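Local atomic coordinates of SusD superfamily protein (Bacteroides thetaiotaomicron VPI-5482, PDB entry 3HDX), a protein that probably binds polysaccharide at the outer membrane as a SusD homolog and so serves carbohydrate uptake. Residues A[213-224]-A[366-377]; A[275-286]-A[352-360]. One frame throughout, in Å; residues are numbered along the deposited sequence.

Contact 1 packs helix 213-226 against helix 363-376, whereas contact 2 lays the turn-rich segment 275-286, with its short helix 276-280, beside residues 352-360. Their centres are 31 Å apart on opposite sides of the chain's centre, and their nearest atoms stay about 7 Å from each other without touching. In chain order contact 2 is nested inside the loop that contact 1 closes. Contact 1 thus brings two helices of the helical body characteristic of SusD-family proteins together, contact 2 joins two largely non-helical segments from the region between them, and strand 358-361, running on into helix 363-376, connects the two.

Contact 1: A[213-224]-A[366-377]; sequences YAEAETYSAFII and ITLLRAEALCAL
The Y213 ring carries the methyl CB of A376 over one face, 3.3 Å from Y213 CD2, while the carboxylate of E372 lies at the ring edge and A373 meets the ring obliquely. R370 offers the second flat group: A221 CB rests over the centre of one guanidinium face, 3.3 Å above its plane, with E217 OE2 at the edge. The contact is a nearly antiparallel pairing of helix 213-226 with helix 363-376 in the helical body of this SusD-family protein. The directions of the two segments differ by 147° and their axes approach to 8.6 Å, a spacing consistent with the small side chains of A216, S220 and A373.

At one end Y213 OH donates to E372 OE2 over 2.5 Å, and that oxygen receives it on its anti lone pair; ring and carboxylate planes stand 62° apart. E372 reaches the phenol through an extended chain, with CG anti to the backbone N, and R436 of the adjacent helix 430-441 forms a salt bridge to the same OE2. On the flank midway R370, also extended, lies as a knob among E217, S220, A221 and I224. Its NE donates to E217 OE2 over 2.9 Å at 158°, close to the guanidinium plane but well out of the carboxylate plane; the bond from NH2 is weak. A water joins E217 OE2 and R370 NH2. Further along, past this pair, I366 CG2 packs 3.7 Å from S220 CB and also touches I223 and I224.

Chemically, the interface passes from the acid-phenol pair at one end, through the salt bridge, to apolar packing at the other. The buried E372 carboxylate is met by a phenol and an arginine, which would probably stabilise its anionic form, and the partly exposed E217-R370 pair matches charges across the helices.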
loop_
_atom_site.group_PDB
_atom_site.type_symbol
_atom_site.label_atom_id
_atom_site.label_comp_id
_atom_site.label_asym_id
_atom_site.label_seq_id
_atom_site.Cartn_x
_atom_site.Cartn_y
_atom_site.Cartn_z
ATOM N N TYR A 213 12.215 11.395 9.362
ATOM C CA TYR A 213 12.390 11.827 7.988
ATOM C C TYR A 213 13.808 11.809 7.454
ATOM O O TYR A 213 13.968 11.713 6.265
ATOM C CB TYR A 213 11.677 13.166 7.770
ATOM C CG TYR A 213 10.157 13.017 7.728
ATOM C CD1 TYR A 213 9.549 12.437 6.638
ATOM C CD2 TYR A 213 9.339 13.508 8.755
ATOM C CE1 TYR A 213 8.176 12.336 6.544
ATOM C CE2 TYR A 213 7.941 13.413 8.667
ATOM C CZ TYR A 213 7.369 12.828 7.541
ATOM O OH TYR A 213 5.994 12.732 7.378
ATOM N N ALA A 214 14.807 11.915 8.319
ATOM C CA ALA A 214 16.189 11.766 7.874
ATOM C C ALA A 214 16.377 10.388 7.198
ATOM O O ALA A 214 16.897 10.301 6.085
ATOM C CB ALA A 214 17.179 11.951 9.051
ATOM N N GLU A 215 15.900 9.334 7.854
ATOM C CA GLU A 215 15.990 7.981 7.306
ATOM C C GLU A 215 15.031 7.793 6.122
ATOM O O GLU A 215 15.404 7.179 5.085
ATOM C CB GLU A 215 15.797 6.908 8.372
ATOM C CG GLU A 215 16.931 6.891 9.377
ATOM C CD GLU A 215 16.805 5.765 10.447
ATOM O OE1 GLU A 215 15.964 4.875 10.371
ATOM O OE2 GLU A 215 17.529 5.785 11.431
ATOM N N ALA A 216 13.823 8.377 6.209
ATOM C CA ALA A 216 12.888 8.270 5.095
ATOM C C ALA A 216 13.486 8.881 3.813
ATOM O O ALA A 216 13.320 8.345 2.721
ATOM C CB ALA A 216 11.542 8.936 5.410
ATOM N N GLU A 217 14.170 10.006 3.959
ATOM C CA GLU A 217 14.776 10.690 2.811
ATOM C C GLU A 217 15.878 9.809 2.201
ATOM O O GLU A 217 15.923 9.628 0.972
ATOM C CB GLU A 217 15.300 12.071 3.249
ATOM C CG GLU A 217 15.568 13.059 2.118
ATOM C CD GLU A 217 16.795 12.779 1.307
ATOM O OE1 GLU A 217 17.778 12.232 1.880
ATOM O OE2 GLU A 217 16.757 13.131 0.071
ATOM N N THR A 218 16.735 9.240 3.060
ATOM C CA THR A 218 17.841 8.397 2.572
ATOM C C THR A 218 17.338 7.157 1.831
ATOM O O THR A 218 17.829 6.799 0.753
ATOM C CB THR A 218 18.719 7.959 3.760
ATOM O OG1 THR A 218 19.287 9.134 4.355
ATOM C CG2 THR A 218 19.824 7.027 3.264
ATOM N N TYR A 219 16.350 6.504 2.400
ATOM C CA TYR A 219 15.797 5.323 1.762
ATOM C C TYR A 219 15.040 5.638 0.480
ATOM O O TYR A 219 15.162 4.910 -0.505
ATOM C CB TYR A 219 14.902 4.522 2.727
ATOM C CG TYR A 219 15.633 3.928 3.917
ATOM C CD1 TYR A 219 16.847 3.250 3.756
ATOM C CD2 TYR A 219 15.088 3.994 5.197
ATOM C CE1 TYR A 219 17.502 2.694 4.859
ATOM C CE2 TYR A 219 15.721 3.424 6.278
ATOM C CZ TYR A 219 16.935 2.790 6.107
ATOM O OH TYR A 219 17.573 2.189 7.187
ATOM N N SER A 220 14.251 6.715 0.472
ATOM C CA SER A 220 13.535 7.123 -0.745
ATOM C C SER A 220 14.553 7.457 -1.845
ATOM O O SER A 220 14.386 7.085 -3.018
ATOM C CB SER A 220 12.632 8.334 -0.460
ATOM O OG SER A 220 11.622 8.038 0.488
ATOM N N ALA A 221 15.618 8.169 -1.463
ATOM C CA ALA A 221 16.710 8.511 -2.400
ATOM C C ALA A 221 17.335 7.249 -2.989
ATOM O O ALA A 221 17.537 7.134 -4.186
ATOM C CB ALA A 221 17.776 9.386 -1.705
ATOM N N PHE A 222 17.559 6.258 -2.149
ATOM C CA PHE A 222 18.195 5.023 -2.595
ATOM C C PHE A 222 17.318 4.345 -3.652
ATOM O O PHE A 222 17.790 3.872 -4.681
ATOM C CB PHE A 222 18.468 4.072 -1.423
ATOM C CG PHE A 222 19.310 2.910 -1.793
ATOM C CD1 PHE A 222 20.696 3.008 -1.706
ATOM C CD2 PHE A 222 18.746 1.744 -2.275
ATOM C CE1 PHE A 222 21.520 1.929 -2.105
ATOM C CE2 PHE A 222 19.541 0.668 -2.721
ATOM C CZ PHE A 222 20.945 0.762 -2.602
ATOM N N ILE A 223 16.020 4.306 -3.388
ATOM C CA ILE A 223 15.071 3.729 -4.328
ATOM C C ILE A 223 15.072 4.427 -5.691
ATOM O O ILE A 223 15.175 3.792 -6.742
ATOM C CB ILE A 223 13.627 3.704 -3.733
ATOM C CG1 ILE A 223 13.563 2.805 -2.500
ATOM C CG2 ILE A 223 12.624 3.225 -4.780
ATOM C CD1 ILE A 223 12.367 3.145 -1.587
ATOM N N ILE A 224 14.973 5.753 -5.651
ATOM C CA ILE A 224 14.961 6.555 -6.866
ATOM C C ILE A 224 16.238 6.358 -7.662
ATOM O O ILE A 224 16.200 6.181 -8.901
ATOM C CB ILE A 224 14.765 8.054 -6.521
ATOM C CG1 ILE A 224 13.335 8.271 -5.985
ATOM C CG2 ILE A 224 15.026 8.957 -7.741
ATOM C CD1 ILE A 224 13.115 9.541 -5.172
ATOM N N ILE A 366 7.208 7.297 -3.973
ATOM C CA ILE A 366 8.503 7.461 -3.330
ATOM C C ILE A 366 9.109 8.856 -3.591
ATOM O O ILE A 366 9.721 9.442 -2.707
ATOM C CB ILE A 366 9.475 6.332 -3.734
ATOM C CG1 ILE A 366 8.923 4.948 -3.295
ATOM C CG2 ILE A 366 10.872 6.552 -3.148
ATOM C CD1 ILE A 366 8.644 4.751 -1.830
ATOM N N THR A 367 8.876 9.396 -4.791
ATOM C CA THR A 367 9.336 10.729 -5.153
ATOM C C THR A 367 8.629 11.795 -4.348
ATOM O O THR A 367 9.289 12.700 -3.809
ATOM C CB THR A 367 9.211 10.941 -6.665
ATOM O OG1 THR A 367 9.998 9.927 -7.316
ATOM C CG2 THR A 367 9.634 12.367 -7.106
ATOM N N LEU A 368 7.318 11.633 -4.165
ATOM C CA LEU A 368 6.554 12.601 -3.338
ATOM C C LEU A 368 6.921 12.425 -1.869
ATOM O O LEU A 368 6.980 13.402 -1.132
ATOM C CB LEU A 368 5.022 12.515 -3.574
ATOM C CG LEU A 368 4.575 12.951 -4.968
ATOM C CD1 LEU A 368 3.106 12.511 -5.269
ATOM C CD2 LEU A 368 4.782 14.485 -5.177
ATOM N N LEU A 369 7.216 11.192 -1.443
ATOM C CA LEU A 369 7.649 10.924 -0.049
ATOM C C LEU A 369 8.952 11.648 0.209
ATOM O O LEU A 369 9.163 12.206 1.291
ATOM C CB LEU A 369 7.750 9.400 0.201
ATOM C CG LEU A 369 7.988 9.055 1.676
ATOM C CD1 LEU A 369 6.752 9.415 2.559
ATOM C CD2 LEU A 369 8.386 7.551 1.796
ATOM N N ARG A 370 9.861 11.563 -0.753
ATOM C CA ARG A 370 11.130 12.274 -0.647
ATOM C C ARG A 370 10.908 13.791 -0.476
ATOM O O ARG A 370 11.595 14.411 0.329
ATOM C CB ARG A 370 12.046 11.972 -1.838
ATOM C CG ARG A 370 13.443 12.458 -1.596
ATOM C CD ARG A 370 14.303 12.156 -2.759
ATOM N NE ARG A 370 15.691 12.466 -2.501
ATOM C CZ ARG A 370 16.653 12.188 -3.375
ATOM N NH1 ARG A 370 16.383 11.550 -4.535
ATOM N NH2 ARG A 370 17.904 12.488 -3.044
ATOM N N ALA A 371 10.003 14.361 -1.271
ATOM C CA ALA A 371 9.634 15.788 -1.131
ATOM C C ALA A 371 9.118 16.107 0.279
ATOM O O ALA A 371 9.560 17.061 0.916
ATOM C CB ALA A 371 8.653 16.209 -2.224
ATOM N N GLU A 372 8.200 15.289 0.774
ATOM C CA GLU A 372 7.678 15.423 2.124
ATOM C C GLU A 372 8.823 15.408 3.151
ATOM O O GLU A 372 8.879 16.286 4.025
ATOM C CB GLU A 372 6.686 14.280 2.371
ATOM C CG GLU A 372 6.174 14.038 3.787
ATOM C CD GLU A 372 5.299 12.788 3.885
ATOM O OE1 GLU A 372 4.742 12.319 2.845
ATOM O OE2 GLU A 372 5.159 12.294 5.020
ATOM N N ALA A 373 9.724 14.424 3.025
ATOM C CA ALA A 373 10.848 14.265 3.948
ATOM C C ALA A 373 11.790 15.478 3.925
ATOM O O ALA A 373 12.185 15.984 4.960
ATOM C CB ALA A 373 11.618 12.956 3.664
ATOM N N LEU A 374 12.067 15.976 2.729
ATOM C CA LEU A 374 12.966 17.121 2.564
ATOM C C LEU A 374 12.358 18.367 3.222
ATOM O O LEU A 374 13.049 19.092 3.934
ATOM C CB LEU A 374 13.320 17.358 1.097
ATOM C CG LEU A 374 14.302 16.341 0.529
ATOM C CD1 LEU A 374 14.307 16.371 -0.990
ATOM C CD2 LEU A 374 15.720 16.580 1.098
ATOM N N CYS A 375 11.046 18.573 3.057
ATOM C CA CYS A 375 10.378 19.661 3.786
ATOM C C CYS A 375 10.473 19.488 5.286
ATOM O O CYS A 375 10.778 20.453 6.021
ATOM C CB CYS A 375 8.929 19.753 3.404
ATOM S SG CYS A 375 8.683 20.421 1.761
ATOM N N ALA A 376 10.237 18.260 5.753
ATOM C CA ALA A 376 10.322 17.962 7.170
ATOM C C ALA A 376 11.704 18.293 7.765
ATOM O O ALA A 376 11.822 18.724 8.921
ATOM C CB ALA A 376 9.910 16.505 7.465
ATOM N N LEU A 377 12.728 18.099 6.945
ATOM C CA LEU A 377 14.115 18.382 7.278
ATOM C C LEU A 377 14.532 19.833 7.015
ATOM O O LEU A 377 15.711 20.158 7.112
ATOM C CB LEU A 377 15.009 17.431 6.469
ATOM C CG LEU A 377 14.872 15.927 6.749
ATOM C CD1 LEU A 377 15.502 15.098 5.642
ATOM C CD2 LEU A 377 15.458 15.629 8.106
HETATM O O HOH W 1 18.774 14.551 -0.887
#

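Contact 2: A[275-286]-A[352-360]; sequences HLEQLTLAYPLV and GVFGSSIVF
F354, with the largest surface buried here, sets its ring against E277: CB of the glutamate stands 3.4 Å from the ring centroid and 9° off the normal, a CH-pi contact almost centred on the face. V286 CG1 comes to the ring edge, 3.8 Å from F354 CE1, while L281 and Q278 approach obliquely.

H275 meets the same phenylalanine nearer the backbone. F354 CB lies over the imidazole face, 4.0 Å from its centroid, forming a second CH-pi contact. At the imidazole edge, ND1 donates to S356 OG over 3.0 Å, and the acceptor is only 11° out of the ring plane.

S356 links this histidine to the glutamate. Its OG, which lies between the backbone N and the carbonyl carbon, donates over 2.6 Å to E277 OE1, which accepts on its syn lone pair; OG also accepts from a water bound to L276 N. A bend at chi2 of E277 (95°) brings the carboxylate to the serine while CB covers the F354 ring. The other carboxylate oxygen, OE2, is taken by the backbone N of I340.

The chemistry is therefore a buried chain of hydrogen bonds from imidazole to hydroxyl to carboxylate, beside the F354 ring packed on E277 and V286; together they join the start of helix 276-280 to the loop preceding strand 358-361. Two donors on the carboxylate probably help to stabilise its charge away from bulk solvent.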
loop_
_atom_site.group_PDB
_atom_site.type_symbol
_atom_site.label_atom_id
_atom_site.label_comp_id
_atom_site.label_asym_id
_atom_site.label_seq_id
_atom_site.Cartn_x
_atom_site.Cartn_y
_atom_site.Cartn_z
ATOM N N HIS A 275 -10.936 -6.086 -4.870
ATOM C CA HIS A 275 -10.526 -5.167 -5.946
ATOM C C HIS A 275 -11.292 -3.861 -5.798
ATOM O O HIS A 275 -12.501 -3.879 -5.521
ATOM C CB HIS A 275 -10.908 -5.780 -7.302
ATOM C CG HIS A 275 -10.187 -7.054 -7.592
ATOM N ND1 HIS A 275 -8.913 -7.088 -8.132
ATOM C CD2 HIS A 275 -10.494 -8.335 -7.263
ATOM C CE1 HIS A 275 -8.501 -8.348 -8.176
ATOM N NE2 HIS A 275 -9.440 -9.122 -7.658
ATOM N N LEU A 276 -10.618 -2.727 -5.997
ATOM C CA LEU A 276 -11.285 -1.430 -5.896
ATOM C C LEU A 276 -12.505 -1.348 -6.809
ATOM O O LEU A 276 -13.510 -0.737 -6.457
ATOM C CB LEU A 276 -10.352 -0.259 -6.253
ATOM C CG LEU A 276 -10.946 1.157 -6.201
ATOM C CD1 LEU A 276 -11.408 1.495 -4.755
ATOM C CD2 LEU A 276 -9.979 2.211 -6.738
ATOM N N GLU A 277 -12.365 -1.917 -7.998
ATOM C CA GLU A 277 -13.460 -1.942 -8.986
ATOM C C GLU A 277 -14.805 -2.423 -8.430
ATOM O O GLU A 277 -15.846 -1.998 -8.903
ATOM C CB GLU A 277 -13.111 -2.828 -10.191
ATOM C CG GLU A 277 -11.955 -2.376 -11.049
ATOM C CD GLU A 277 -10.621 -2.999 -10.694
ATOM O OE1 GLU A 277 -10.363 -3.295 -9.515
ATOM O OE2 GLU A 277 -9.813 -3.194 -11.603
ATOM N N GLN A 278 -14.796 -3.330 -7.459
ATOM C CA GLN A 278 -16.035 -3.768 -6.806
ATOM C C GLN A 278 -16.804 -2.575 -6.200
ATOM O O GLN A 278 -18.067 -2.522 -6.260
ATOM C CB GLN A 278 -15.744 -4.820 -5.740
ATOM C CG GLN A 278 -15.240 -6.128 -6.319
ATOM C CD GLN A 278 -14.622 -7.110 -5.310
ATOM O OE1 GLN A 278 -14.304 -6.748 -4.173
ATOM N NE2 GLN A 278 -14.417 -8.381 -5.753
ATOM N N LEU A 279 -16.046 -1.620 -5.652
ATOM C CA LEU A 279 -16.598 -0.433 -5.054
ATOM C C LEU A 279 -16.821 0.723 -6.019
ATOM O O LEU A 279 -17.731 1.511 -5.810
ATOM C CB LEU A 279 -15.678 0.055 -3.902
ATOM C CG LEU A 279 -15.515 -0.888 -2.701
ATOM C CD1 LEU A 279 -14.348 -0.415 -1.797
ATOM C CD2 LEU A 279 -16.824 -1.036 -1.925
ATOM N N THR A 280 -16.016 0.831 -7.078
ATOM C CA THR A 280 -16.061 2.010 -7.947
ATOM C C THR A 280 -16.732 1.859 -9.287
ATOM O O THR A 280 -17.282 2.840 -9.774
ATOM C CB THR A 280 -14.618 2.522 -8.191
ATOM O OG1 THR A 280 -13.828 1.478 -8.765
ATOM C CG2 THR A 280 -14.001 3.086 -6.869
ATOM N N LEU A 281 -16.681 0.686 -9.909
ATOM C CA LEU A 281 -17.212 0.582 -11.262
ATOM C C LEU A 281 -18.719 0.399 -11.343
ATOM O O LEU A 281 -19.356 -0.187 -10.480
ATOM C CB LEU A 281 -16.468 -0.479 -12.071
ATOM C CG LEU A 281 -14.944 -0.308 -12.263
ATOM C CD1 LEU A 281 -14.403 -1.223 -13.415
ATOM C CD2 LEU A 281 -14.500 1.200 -12.510
ATOM N N ALA A 282 -19.260 0.927 -12.430
ATOM C CA ALA A 282 -20.686 0.805 -12.767
ATOM C C ALA A 282 -20.800 0.945 -14.291
ATOM O O ALA A 282 -19.802 1.079 -14.999
ATOM C CB ALA A 282 -21.511 1.862 -12.058
ATOM N N TYR A 283 -22.038 0.865 -14.788
ATOM C CA TYR A 283 -22.334 0.962 -16.212
ATOM C C TYR A 283 -21.726 2.242 -16.808
ATOM O O TYR A 283 -21.847 3.293 -16.190
ATOM C CB TYR A 283 -23.863 0.925 -16.400
ATOM C CG TYR A 283 -24.229 0.857 -17.844
ATOM C CD1 TYR A 283 -24.228 -0.362 -18.501
ATOM C CD2 TYR A 283 -24.469 2.026 -18.588
ATOM C CE1 TYR A 283 -24.486 -0.435 -19.877
ATOM C CE2 TYR A 283 -24.732 1.964 -19.978
ATOM C CZ TYR A 283 -24.749 0.727 -20.601
ATOM O OH TYR A 283 -24.990 0.652 -21.969
ATOM N N PRO A 284 -21.125 2.180 -18.015
ATOM C CA PRO A 284 -21.023 1.059 -18.946
ATOM C C PRO A 284 -19.852 0.106 -18.784
ATOM O O PRO A 284 -19.767 -0.852 -19.563
ATOM C CB PRO A 284 -20.916 1.793 -20.290
ATOM C CG PRO A 284 -20.119 2.924 -19.989
ATOM C CD PRO A 284 -20.612 3.406 -18.658
ATOM N N LEU A 285 -18.990 0.306 -17.772
ATOM C CA LEU A 285 -17.808 -0.526 -17.615
ATOM C C LEU A 285 -18.158 -1.947 -17.170
ATOM O O LEU A 285 -17.488 -2.890 -17.562
ATOM C CB LEU A 285 -16.772 0.116 -16.662
ATOM C CG LEU A 285 -16.152 1.435 -17.138
ATOM C CD1 LEU A 285 -16.956 2.677 -16.664
ATOM C CD2 LEU A 285 -14.749 1.611 -16.656
ATOM N N VAL A 286 -19.194 -2.046 -16.326
ATOM C CA VAL A 286 -19.753 -3.295 -15.847
ATOM C C VAL A 286 -21.294 -3.164 -15.838
ATOM O O VAL A 286 -21.825 -2.053 -15.949
ATOM C CB VAL A 286 -19.218 -3.633 -14.432
ATOM C CG1 VAL A 286 -17.692 -3.865 -14.458
ATOM C CG2 VAL A 286 -19.652 -2.591 -13.395
ATOM N N GLY A 352 -19.158 -8.223 -11.697
ATOM C CA GLY A 352 -18.017 -8.546 -12.572
ATOM C C GLY A 352 -16.855 -9.235 -11.870
ATOM O O GLY A 352 -16.888 -9.440 -10.644
ATOM N N VAL A 353 -15.854 -9.621 -12.671
ATOM C CA VAL A 353 -14.620 -10.280 -12.201
ATOM C C VAL A 353 -13.482 -9.355 -12.616
ATOM O O VAL A 353 -13.383 -8.932 -13.776
ATOM C CB VAL A 353 -14.449 -11.708 -12.787
ATOM C CG1 VAL A 353 -13.128 -12.349 -12.358
ATOM C CG2 VAL A 353 -15.623 -12.591 -12.328
ATOM N N PHE A 354 -12.629 -9.029 -11.649
ATOM C CA PHE A 354 -11.560 -8.075 -11.845
ATOM C C PHE A 354 -10.195 -8.703 -11.616
ATOM O O PHE A 354 -10.076 -9.653 -10.855
ATOM C CB PHE A 354 -11.768 -6.909 -10.885
ATOM C CG PHE A 354 -13.124 -6.313 -10.993
ATOM C CD1 PHE A 354 -13.484 -5.651 -12.167
ATOM C CD2 PHE A 354 -14.086 -6.476 -9.969
ATOM C CE1 PHE A 354 -14.781 -5.123 -12.318
ATOM C CE2 PHE A 354 -15.361 -5.938 -10.108
ATOM C CZ PHE A 354 -15.723 -5.269 -11.284
ATOM N N GLY A 355 -9.181 -8.151 -12.279
ATOM C CA GLY A 355 -7.804 -8.648 -12.205
ATOM C C GLY A 355 -6.774 -7.652 -11.704
ATOM O O GLY A 355 -5.589 -7.911 -11.819
ATOM N N SER A 356 -7.213 -6.507 -11.180
ATOM C CA SER A 356 -6.294 -5.466 -10.763
ATOM C C SER A 356 -5.375 -5.853 -9.615
ATOM O O SER A 356 -5.815 -6.443 -8.620
ATOM C CB SER A 356 -7.059 -4.216 -10.331
ATOM O OG SER A 356 -8.095 -4.523 -9.433
ATOM N N SER A 357 -4.110 -5.491 -9.773
ATOM C CA SER A 357 -3.119 -5.675 -8.727
ATOM C C SER A 357 -3.273 -4.575 -7.687
ATOM O O SER A 357 -3.665 -3.438 -8.004
ATOM C CB SER A 357 -1.690 -5.532 -9.268
ATOM O OG SER A 357 -1.329 -6.516 -10.205
ATOM N N ILE A 358 -2.951 -4.935 -6.450
ATOM C CA ILE A 358 -2.692 -3.956 -5.410
ATOM C C ILE A 358 -1.309 -3.351 -5.712
ATOM O O ILE A 358 -0.326 -4.091 -5.955
ATOM C CB ILE A 358 -2.706 -4.596 -4.013
ATOM C CG1 ILE A 358 -4.091 -5.096 -3.641
ATOM C CG2 ILE A 358 -2.155 -3.601 -2.949
ATOM C CD1 ILE A 358 -4.078 -6.081 -2.487
ATOM N N VAL A 359 -1.241 -2.018 -5.747
ATOM C CA VAL A 359 0.024 -1.307 -5.936
ATOM C C VAL A 359 0.298 -0.543 -4.659
ATOM O O VAL A 359 -0.278 0.523 -4.408
ATOM C CB VAL A 359 0.023 -0.400 -7.143
ATOM C CG1 VAL A 359 1.369 0.362 -7.236
ATOM C CG2 VAL A 359 -0.309 -1.216 -8.449
ATOM N N PHE A 360 1.136 -1.137 -3.803
ATOM C CA PHE A 360 1.479 -0.475 -2.570
ATOM C C PHE A 360 2.287 0.778 -2.834
ATOM O O PHE A 360 2.031 1.807 -2.228
ATOM C CB PHE A 360 2.176 -1.413 -1.591
ATOM C CG PHE A 360 2.609 -0.733 -0.339
ATOM C CD1 PHE A 360 1.690 -0.416 0.671
ATOM C CD2 PHE A 360 3.921 -0.327 -0.171
ATOM C CE1 PHE A 360 2.138 0.262 1.847
ATOM C CE2 PHE A 360 4.321 0.333 0.988
ATOM C CZ PHE A 360 3.432 0.642 1.955
HETATM O O HOH W 2 -7.888 -3.280 -7.030
HETATM O O HOH W 3 -16.089 -9.126 -8.082
#